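Local atomic coordinates of aryl acylamidase (bacterium CSBL00001, PDB entry 4YJ6), a protein that probably hydrolyses the amide bond of N-acylated arylamines, as an enzyme of the amidase signature family. Residues 196-201 with 468-473; 202-207 with 462-467. All blocks are in the same frame, centred on the assembly; numbering follows the deposited sequence.

Contact 1: residues 196-201 with 468-473; sequences NTYGFQ and LDVIAA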
ATOM      1  N   ASN A 196      11.257  -3.182   3.365  1.00 11.08           N
ATOM      2  CA  ASN A 196      11.425  -3.479   4.795  1.00 12.38           C
ATOM      3  C   ASN A 196      10.460  -2.641   5.625  1.00 13.07           C
ATOM      4  O   ASN A 196      10.789  -2.257   6.730  1.00 12.41           O
ATOM      5  CB  ASN A 196      12.891  -3.196   5.276  1.00 13.40           C
ATOM      6  CG  ASN A 196      13.226  -3.879   6.573  1.00 12.42           C
ATOM      7  OD1 ASN A 196      13.170  -5.105   6.654  1.00 14.15           O
ATOM      8  ND2 ASN A 196      13.610  -3.106   7.588  1.00 13.91           N
ATOM      9  N   THR A 197       9.275  -2.353   5.084  1.00 11.69           N
ATOM     10  CA  THR A 197       8.264  -1.661   5.871  1.00 12.80           C
ATOM     11  C   THR A 197       7.014  -2.514   6.046  1.00 12.72           C
ATOM     12  O   THR A 197       6.857  -3.558   5.410  1.00 10.12           O
ATOM     13  CB  THR A 197       7.936  -0.302   5.263  1.00 11.70           C
ATOM     14  OG1 THR A 197       7.649  -0.445   3.864  1.00 11.42           O
ATOM     15  CG2 THR A 197       9.158   0.653   5.433  1.00 13.29           C
ATOM     16  N   TYR A 198       6.172  -2.098   6.989  1.00 11.02           N
ATOM     17  CA  TYR A 198       4.965  -2.855   7.307  1.00 11.82           C
ATOM     18  C   TYR A 198       3.789  -2.246   6.566  1.00 11.15           C
ATOM     19  O   TYR A 198       3.499  -1.052   6.720  1.00 11.37           O
ATOM     20  CB  TYR A 198       4.762  -2.790   8.805  1.00 10.08           C
ATOM     21  CG  TYR A 198       3.531  -3.544   9.294  1.00 10.85           C
ATOM     22  CD1 TYR A 198       3.498  -4.945   9.282  1.00 10.15           C
ATOM     23  CD2 TYR A 198       2.415  -2.861   9.771  1.00 11.83           C
ATOM     24  CE1 TYR A 198       2.395  -5.633   9.754  1.00 10.34           C
ATOM     25  CE2 TYR A 198       1.296  -3.538  10.227  1.00 10.42           C
ATOM     26  CZ  TYR A 198       1.288  -4.919  10.211  1.00 12.29           C
ATOM     27  OH  TYR A 198       0.193  -5.581  10.665  1.00 11.36           O
ATOM     28  N   GLY A 199       3.103  -3.046   5.756  1.00 11.05           N
ATOM     29  CA  GLY A 199       2.012  -2.523   4.950  1.00 10.41           C
ATOM     30  C   GLY A 199       0.735  -3.212   5.371  1.00 11.39           C
ATOM     31  O   GLY A 199       0.640  -4.435   5.226  1.00 10.46           O
ATOM     32  N   PHE A 200      -0.258  -2.445   5.843  1.00  9.75           N
ATOM     33  CA  PHE A 200      -1.492  -3.041   6.370  1.00  8.87           C
ATOM     34  C   PHE A 200      -2.669  -2.821   5.413  1.00  8.43           C
ATOM     35  O   PHE A 200      -3.081  -1.662   5.209  1.00  9.24           O
ATOM     36  CB  PHE A 200      -1.871  -2.462   7.755  1.00  9.95           C
ATOM     37  CG  PHE A 200      -2.952  -3.264   8.429  1.00 10.92           C
ATOM     38  CD1 PHE A 200      -2.612  -4.350   9.227  1.00 10.36           C
ATOM     39  CD2 PHE A 200      -4.286  -2.978   8.227  1.00 10.65           C
ATOM     40  CE1 PHE A 200      -3.590  -5.135   9.834  1.00 12.13           C
ATOM     41  CE2 PHE A 200      -5.280  -3.748   8.828  1.00 11.98           C
ATOM     42  CZ  PHE A 200      -4.925  -4.844   9.617  1.00 10.06           C
ATOM     43  N   GLN A 201      -3.200  -3.914   4.849  1.00  8.05           N
ATOM     44  CA  GLN A 201      -4.349  -3.879   3.925  1.00  9.81           C
ATOM     45  C   GLN A 201      -5.591  -4.360   4.696  1.00  8.99           C
ATOM     46  O   GLN A 201      -5.725  -5.555   4.998  1.00  9.33           O
ATOM     47  CB  GLN A 201      -4.073  -4.758   2.678  1.00 10.08           C
ATOM     48  CG  GLN A 201      -5.322  -4.952   1.751  1.00 10.05           C
ATOM     49  CD  GLN A 201      -5.849  -6.361   1.868  1.00  9.22           C
ATOM     50  OE1 GLN A 201      -5.103  -7.320   1.630  1.00 10.57           O
ATOM     51  NE2 GLN A 201      -7.111  -6.512   2.262  1.00  9.51           N
ATOM     52  N   LEU A 468      -7.838  -7.620  13.612  1.00  9.40           N
ATOM     53  CA  LEU A 468      -7.061  -7.617  14.867  1.00 12.14           C
ATOM     54  C   LEU A 468      -6.170  -8.879  14.933  1.00 10.87           C
ATOM     55  O   LEU A 468      -5.085  -8.825  15.482  1.00 11.44           O
ATOM     56  CB  LEU A 468      -7.991  -7.585  16.096  1.00 11.65           C
ATOM     57  CG  LEU A 468      -8.813  -6.293  16.232  1.00 17.77           C
ATOM     58  CD1 LEU A 468      -9.501  -6.162  17.600  1.00 19.69           C
ATOM     59  CD2 LEU A 468      -7.960  -5.129  16.000  1.00 17.13           C
ATOM     60  N   ASP A 469      -6.605  -9.995  14.346  1.00 10.46           N
ATOM     61  CA  ASP A 469      -5.759 -11.207  14.333  1.00 12.58           C
ATOM     62  C   ASP A 469      -4.490 -10.918  13.528  1.00 13.49           C
ATOM     63  O   ASP A 469      -3.399 -11.408  13.848  1.00 11.88           O
ATOM     64  CB  ASP A 469      -6.482 -12.386  13.658  1.00 12.59           C
ATOM     65  CG  ASP A 469      -7.533 -13.057  14.545  1.00 17.98           C
ATOM     66  OD1 ASP A 469      -7.568 -12.790  15.769  1.00 17.64           O
ATOM     67  OD2 ASP A 469      -8.312 -13.891  14.002  1.00 15.17           O
ATOM     68  N   VAL A 470      -4.634 -10.167  12.444  1.00 10.72           N
ATOM     69  CA  VAL A 470      -3.478  -9.815  11.602  1.00 10.55           C
ATOM     70  C   VAL A 470      -2.535  -8.919  12.407  1.00 11.02           C
ATOM     71  O   VAL A 470      -1.322  -9.131  12.391  1.00 11.36           O
ATOM     72  CB  VAL A 470      -3.890  -9.125  10.303  1.00 11.26           C
ATOM     73  CG1 VAL A 470      -2.648  -8.696   9.474  1.00 10.47           C
ATOM     74  CG2 VAL A 470      -4.771 -10.072   9.467  1.00 12.08           C
ATOM     75  N   ILE A 471      -3.081  -7.920  13.091  1.00 10.70           N
ATOM     76  CA  ILE A 471      -2.256  -7.051  13.941  1.00 10.13           C
ATOM     77  C   ILE A 471      -1.545  -7.924  15.006  1.00 12.33           C
ATOM     78  O   ILE A 471      -0.359  -7.774  15.233  1.00 10.39           O
ATOM     79  CB  ILE A 471      -3.093  -5.974  14.653  1.00 10.94           C
ATOM     80  CG1 ILE A 471      -3.641  -4.936  13.648  1.00  8.80           C
ATOM     81  CG2 ILE A 471      -2.279  -5.277  15.724  1.00 10.48           C
ATOM     82  CD1 ILE A 471      -2.563  -4.027  13.014  1.00 12.15           C
ATOM     83  N   ALA A 472      -2.282  -8.815  15.663  1.00 11.15           N
ATOM     84  CA  ALA A 472      -1.698  -9.604  16.769  1.00 13.36           C
ATOM     85  C   ALA A 472      -0.518 -10.440  16.253  1.00 13.50           C
ATOM     86  O   ALA A 472       0.587 -10.465  16.851  1.00 13.03           O
ATOM     87  CB  ALA A 472      -2.739 -10.512  17.381  1.00 14.18           C
ATOM     88  N   ALA A 473      -0.731 -11.137  15.148  1.00 11.28           N
ATOM     89  CA  ALA A 473       0.356 -11.959  14.589  1.00 10.73           C
ATOM     90  C   ALA A 473       1.547 -11.095  14.125  1.00 14.36           C
ATOM     91  O   ALA A 473       2.723 -11.493  14.258  1.00 12.32           O
ATOM     92  CB  ALA A 473      -0.185 -12.783  13.423  1.00 11.40           C
TER

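Contact 2: residues 202-207 with 462-467; sequences PSIGRV and GDRQAD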
ATOM      1  N   PRO A 202      -6.496  -3.437   5.020  1.00  8.40           N
ATOM      2  CA  PRO A 202      -7.618  -3.807   5.898  1.00  7.16           C
ATOM      3  C   PRO A 202      -8.665  -4.671   5.213  1.00  8.20           C
ATOM      4  O   PRO A 202      -8.717  -4.747   3.973  1.00  9.47           O
ATOM      5  CB  PRO A 202      -8.274  -2.429   6.263  1.00  9.87           C
ATOM      6  CG  PRO A 202      -7.423  -1.384   5.656  1.00 14.28           C
ATOM      7  CD  PRO A 202      -6.548  -2.028   4.594  1.00  9.75           C
ATOM      8  N   SER A 203      -9.537  -5.285   6.019  1.00  7.81           N
ATOM      9  CA  SER A 203     -10.683  -6.016   5.487  1.00  8.75           C
ATOM     10  C   SER A 203     -11.501  -5.114   4.588  1.00  8.25           C
ATOM     11  O   SER A 203     -11.634  -3.928   4.889  1.00  9.36           O
ATOM     12  CB  SER A 203     -11.599  -6.438   6.658  1.00 10.02           C
ATOM     13  OG  SER A 203     -10.924  -7.363   7.499  1.00  8.36           O
ATOM     14  N   ILE A 204     -12.165  -5.671   3.568  1.00  7.16           N
ATOM     15  CA  ILE A 204     -13.070  -4.823   2.797  1.00  7.84           C
ATOM     16  C   ILE A 204     -14.149  -4.235   3.750  1.00  9.07           C
ATOM     17  O   ILE A 204     -14.718  -4.920   4.610  1.00 10.40           O
ATOM     18  CB  ILE A 204     -13.666  -5.583   1.550  1.00  9.70           C
ATOM     19  CG1 ILE A 204     -14.559  -4.634   0.718  1.00 10.28           C
ATOM     20  CG2 ILE A 204     -14.506  -6.820   2.004  1.00 10.45           C
ATOM     21  CD1 ILE A 204     -13.772  -3.415   0.035  1.00 12.04           C
ATOM     22  N   GLY A 205     -14.429  -2.939   3.567  1.00  8.05           N
ATOM     23  CA  GLY A 205     -15.402  -2.238   4.410  1.00 10.49           C
ATOM     24  C   GLY A 205     -14.862  -1.676   5.704  1.00 11.04           C
ATOM     25  O   GLY A 205     -15.582  -0.949   6.387  1.00  9.68           O
ATOM     26  N   ARG A 206     -13.638  -2.029   6.080  1.00  8.88           N
ATOM     27  CA  ARG A 206     -13.052  -1.563   7.338  1.00  8.55           C
ATOM     28  C   ARG A 206     -12.683  -0.079   7.266  1.00 10.09           C
ATOM     29  O   ARG A 206     -12.990   0.681   8.175  1.00  9.62           O
ATOM     30  CB  ARG A 206     -11.797  -2.415   7.662  1.00  9.30           C
ATOM     31  CG  ARG A 206     -11.129  -2.059   9.002  1.00  9.77           C
ATOM     32  CD  ARG A 206     -12.050  -2.404  10.185  1.00 10.59           C
ATOM     33  NE  ARG A 206     -12.182  -3.849  10.290  1.00  9.32           N
ATOM     34  CZ  ARG A 206     -13.252  -4.488  10.777  1.00  8.96           C
ATOM     35  NH1 ARG A 206     -14.331  -3.842  11.189  1.00  9.08           N
ATOM     36  NH2 ARG A 206     -13.226  -5.824  10.862  1.00  9.37           N
ATOM     37  N   VAL A 207     -12.016   0.322   6.194  1.00  7.97           N
ATOM     38  CA  VAL A 207     -11.706   1.754   5.934  1.00  9.50           C
ATOM     39  C   VAL A 207     -12.534   2.197   4.725  1.00  8.61           C
ATOM     40  O   VAL A 207     -12.580   1.507   3.699  1.00  9.90           O
ATOM     41  CB  VAL A 207     -10.192   1.898   5.594  1.00 10.51           C
ATOM     42  CG1 VAL A 207      -9.805   3.361   5.209  1.00  9.07           C
ATOM     43  CG2 VAL A 207      -9.352   1.416   6.759  1.00  9.61           C
ATOM     44  N   GLY A 462      -5.645 -12.782   7.435  1.00  9.87           N
ATOM     45  CA  GLY A 462      -6.655 -13.234   8.378  1.00 10.05           C
ATOM     46  C   GLY A 462      -7.954 -13.587   7.704  1.00  9.05           C
ATOM     47  O   GLY A 462      -8.148 -13.328   6.511  1.00  9.01           O
ATOM     48  N   ASP A 463      -8.852 -14.185   8.487  1.00  9.17           N
ATOM     49  CA  ASP A 463     -10.213 -14.480   8.030  1.00 10.18           C
ATOM     50  C   ASP A 463     -10.892 -13.151   7.716  1.00  9.88           C
ATOM     51  O   ASP A 463     -10.420 -12.082   8.127  1.00  9.44           O
ATOM     52  CB  ASP A 463     -10.960 -15.180   9.172  1.00 10.69           C
ATOM     53  CG  ASP A 463     -12.264 -15.818   8.756  1.00 12.60           C
ATOM     54  OD1 ASP A 463     -12.590 -15.917   7.558  1.00 11.55           O
ATOM     55  OD2 ASP A 463     -12.966 -16.277   9.688  1.00 16.39           O
ATOM     56  N   ARG A 464     -11.994 -13.214   6.974  1.00  9.49           N
ATOM     57  CA  ARG A 464     -12.759 -11.974   6.753  1.00  9.68           C
ATOM     58  C   ARG A 464     -13.006 -11.251   8.064  1.00  9.98           C
ATOM     59  O   ARG A 464     -13.436 -11.842   9.045  1.00 10.05           O
ATOM     60  CB  ARG A 464     -14.094 -12.286   6.026  1.00  9.66           C
ATOM     61  CG  ARG A 464     -13.900 -12.757   4.552  1.00 12.85           C
ATOM     62  CD  ARG A 464     -13.618 -11.597   3.530  1.00 12.48           C
ATOM     63  NE  ARG A 464     -14.749 -10.703   3.464  1.00 18.93           N
ATOM     64  CZ  ARG A 464     -15.441 -10.338   2.387  1.00 14.08           C
ATOM     65  NH1 ARG A 464     -15.140 -10.660   1.107  1.00 12.62           N
ATOM     66  NH2 ARG A 464     -16.433  -9.540   2.606  1.00 12.11           N
ATOM     67  N   GLN A 465     -12.736  -9.935   8.063  1.00  8.65           N
ATOM     68  CA  GLN A 465     -12.957  -9.045   9.220  1.00  7.20           C
ATOM     69  C   GLN A 465     -12.071  -9.325  10.433  1.00 10.64           C
ATOM     70  O   GLN A 465     -12.286  -8.741  11.504  1.00 12.29           O
ATOM     71  CB  GLN A 465     -14.449  -8.949   9.587  1.00  8.43           C
ATOM     72  CG  GLN A 465     -15.167  -7.977   8.615  1.00  9.64           C
ATOM     73  CD  GLN A 465     -16.665  -8.170   8.641  1.00 10.86           C
ATOM     74  OE1 GLN A 465     -17.358  -7.639   9.500  1.00  9.81           O
ATOM     75  NE2 GLN A 465     -17.171  -8.971   7.725  1.00 10.94           N
ATOM     76  N   ALA A 466     -11.047 -10.167  10.259  1.00 10.33           N
ATOM     77  CA  ALA A 466     -10.151 -10.466  11.371  1.00 11.93           C
ATOM     78  C   ALA A 466      -8.905  -9.577  11.353  1.00  9.46           C
ATOM     79  O   ALA A 466      -7.768 -10.036  11.525  1.00 10.75           O
ATOM     80  CB  ALA A 466      -9.766 -11.984  11.376  1.00  9.22           C
ATOM     81  N   ASP A 467      -9.113  -8.279  11.174  1.00  9.74           N
ATOM     82  CA  ASP A 467      -8.004  -7.335  11.192  1.00  9.24           C
ATOM     83  C   ASP A 467      -7.181  -7.434  12.470  1.00 10.75           C
ATOM     84  O   ASP A 467      -5.951  -7.331  12.426  1.00 10.31           O
ATOM     85  CB  ASP A 467      -8.532  -5.902  11.108  1.00  8.77           C
ATOM     86  CG  ASP A 467      -9.361  -5.649   9.860  1.00 10.75           C
ATOM     87  OD1 ASP A 467     -10.462  -6.225   9.788  1.00 10.07           O
ATOM     88  OD2 ASP A 467      -8.874  -4.927   8.961  1.00 10.93           O
TER
HETATM   89  O   HOH W   1     -16.008  -6.300  11.581  1.00 10.36           O

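Contact 1: residues 196-201 with 468-473
Strand 198-201 and helix segment 468-473 run nearly antiparallel, their axes 166° apart in direction and 10.3 Å at closest approach, with Phe200 set against Ile471. That gap is filled by side chains, as where a helix lies along the face of a sheet. Tyr198 and Phe200, two residues apart on the strand, both point at the helix; Val470 also points at the strand, whereas Ile471 reaches it only with its end. Ile471 CD1 stands 3.5 Å from Phe200 CE1, the two side chains meeting at about a right angle. The same ring carbon, Phe200 CE1, takes Val470 CG1 at 3.7 Å, so one corner of the ring meets two aliphatic branches. Val470 CG1 gets there by lying anti to the backbone N (chi1 177°). At the edge of the Phe200 ring and in its plane, Tyr198 OH comes within 3.9 Å of Ile471 CD1, a van der Waals contact, while the hydroxyl is hydrogen-bonded to Ser474 OG, which also bonds Val470 O. The strand lies in the large mixed sheet between strands 223-228 and 443-451; Ala444 of the latter touches both Tyr198 and Val470, and helix 231-241 packs beside them, Val231 on Tyr198 and Ile471, Met238 on Phe200.

Contact 2: residues 202-207 with 462-467
Asp467 OD1 accepts three hydrogen bonds from the 202-207 loop: one from Ser203 OG at 2.6 Å and two from Arg206. Asp467 is the first residue of helix 467-480, entered through a type II beta turn, Asp463 to Ala466, with Ala466 as N-cap; its carboxylate thus ties the start of the helix to the loop leaving strand 198-201. Arg206 grips side-on, NE and NH2 each 3.0 Å from Asp467 OD1, which lies in the guanidinium plane but is met from above the carboxylate plane, the two planes being 74° apart. Bends at chi2 and chi3 fold the arginine chain back over the acid. The other oxygen, Asp467 OD2, accepts from Ser203 N at 3.0 Å on its syn side, nearly straight at 170°. With an alanine in place of Asp467, the Arg206 charge is likely to be left without its mate and Ser203 N and OG without their acceptor, leaving the guanidinium less restrained. Farther out, Ile204 CG2 lies over one face of the Arg464 guanidinium, 3.4 Å from Arg464 NH2, while Arg464 NH1 bonds Ser439 O and Tyr221 OH. A water accepts from Arg206 NH2 at 2.9 Å and donates to Gln465 OE1 at 2.8 Å.

The two contacts adjoin along the chain in both places: 196-201 runs straight into 202-207, and 462-467 into 468-473, so contact 2 is nested inside the loop that contact 1 closes. Their centres lie about 11 Å apart. Contact 1 is apolar and buried between sheet and helix; contact 2 continues it past the strand's end into a partly buried polar junction. They meet directly where Phe200 CE2 packs 3.8 Å from Asp467 OD2, and where Val470 CG2 lies 3.5 Å from Gly462 N. Met238 of helix 231-241 spans both, touching Phe200 in one and Pro202 and Arg206 in the other.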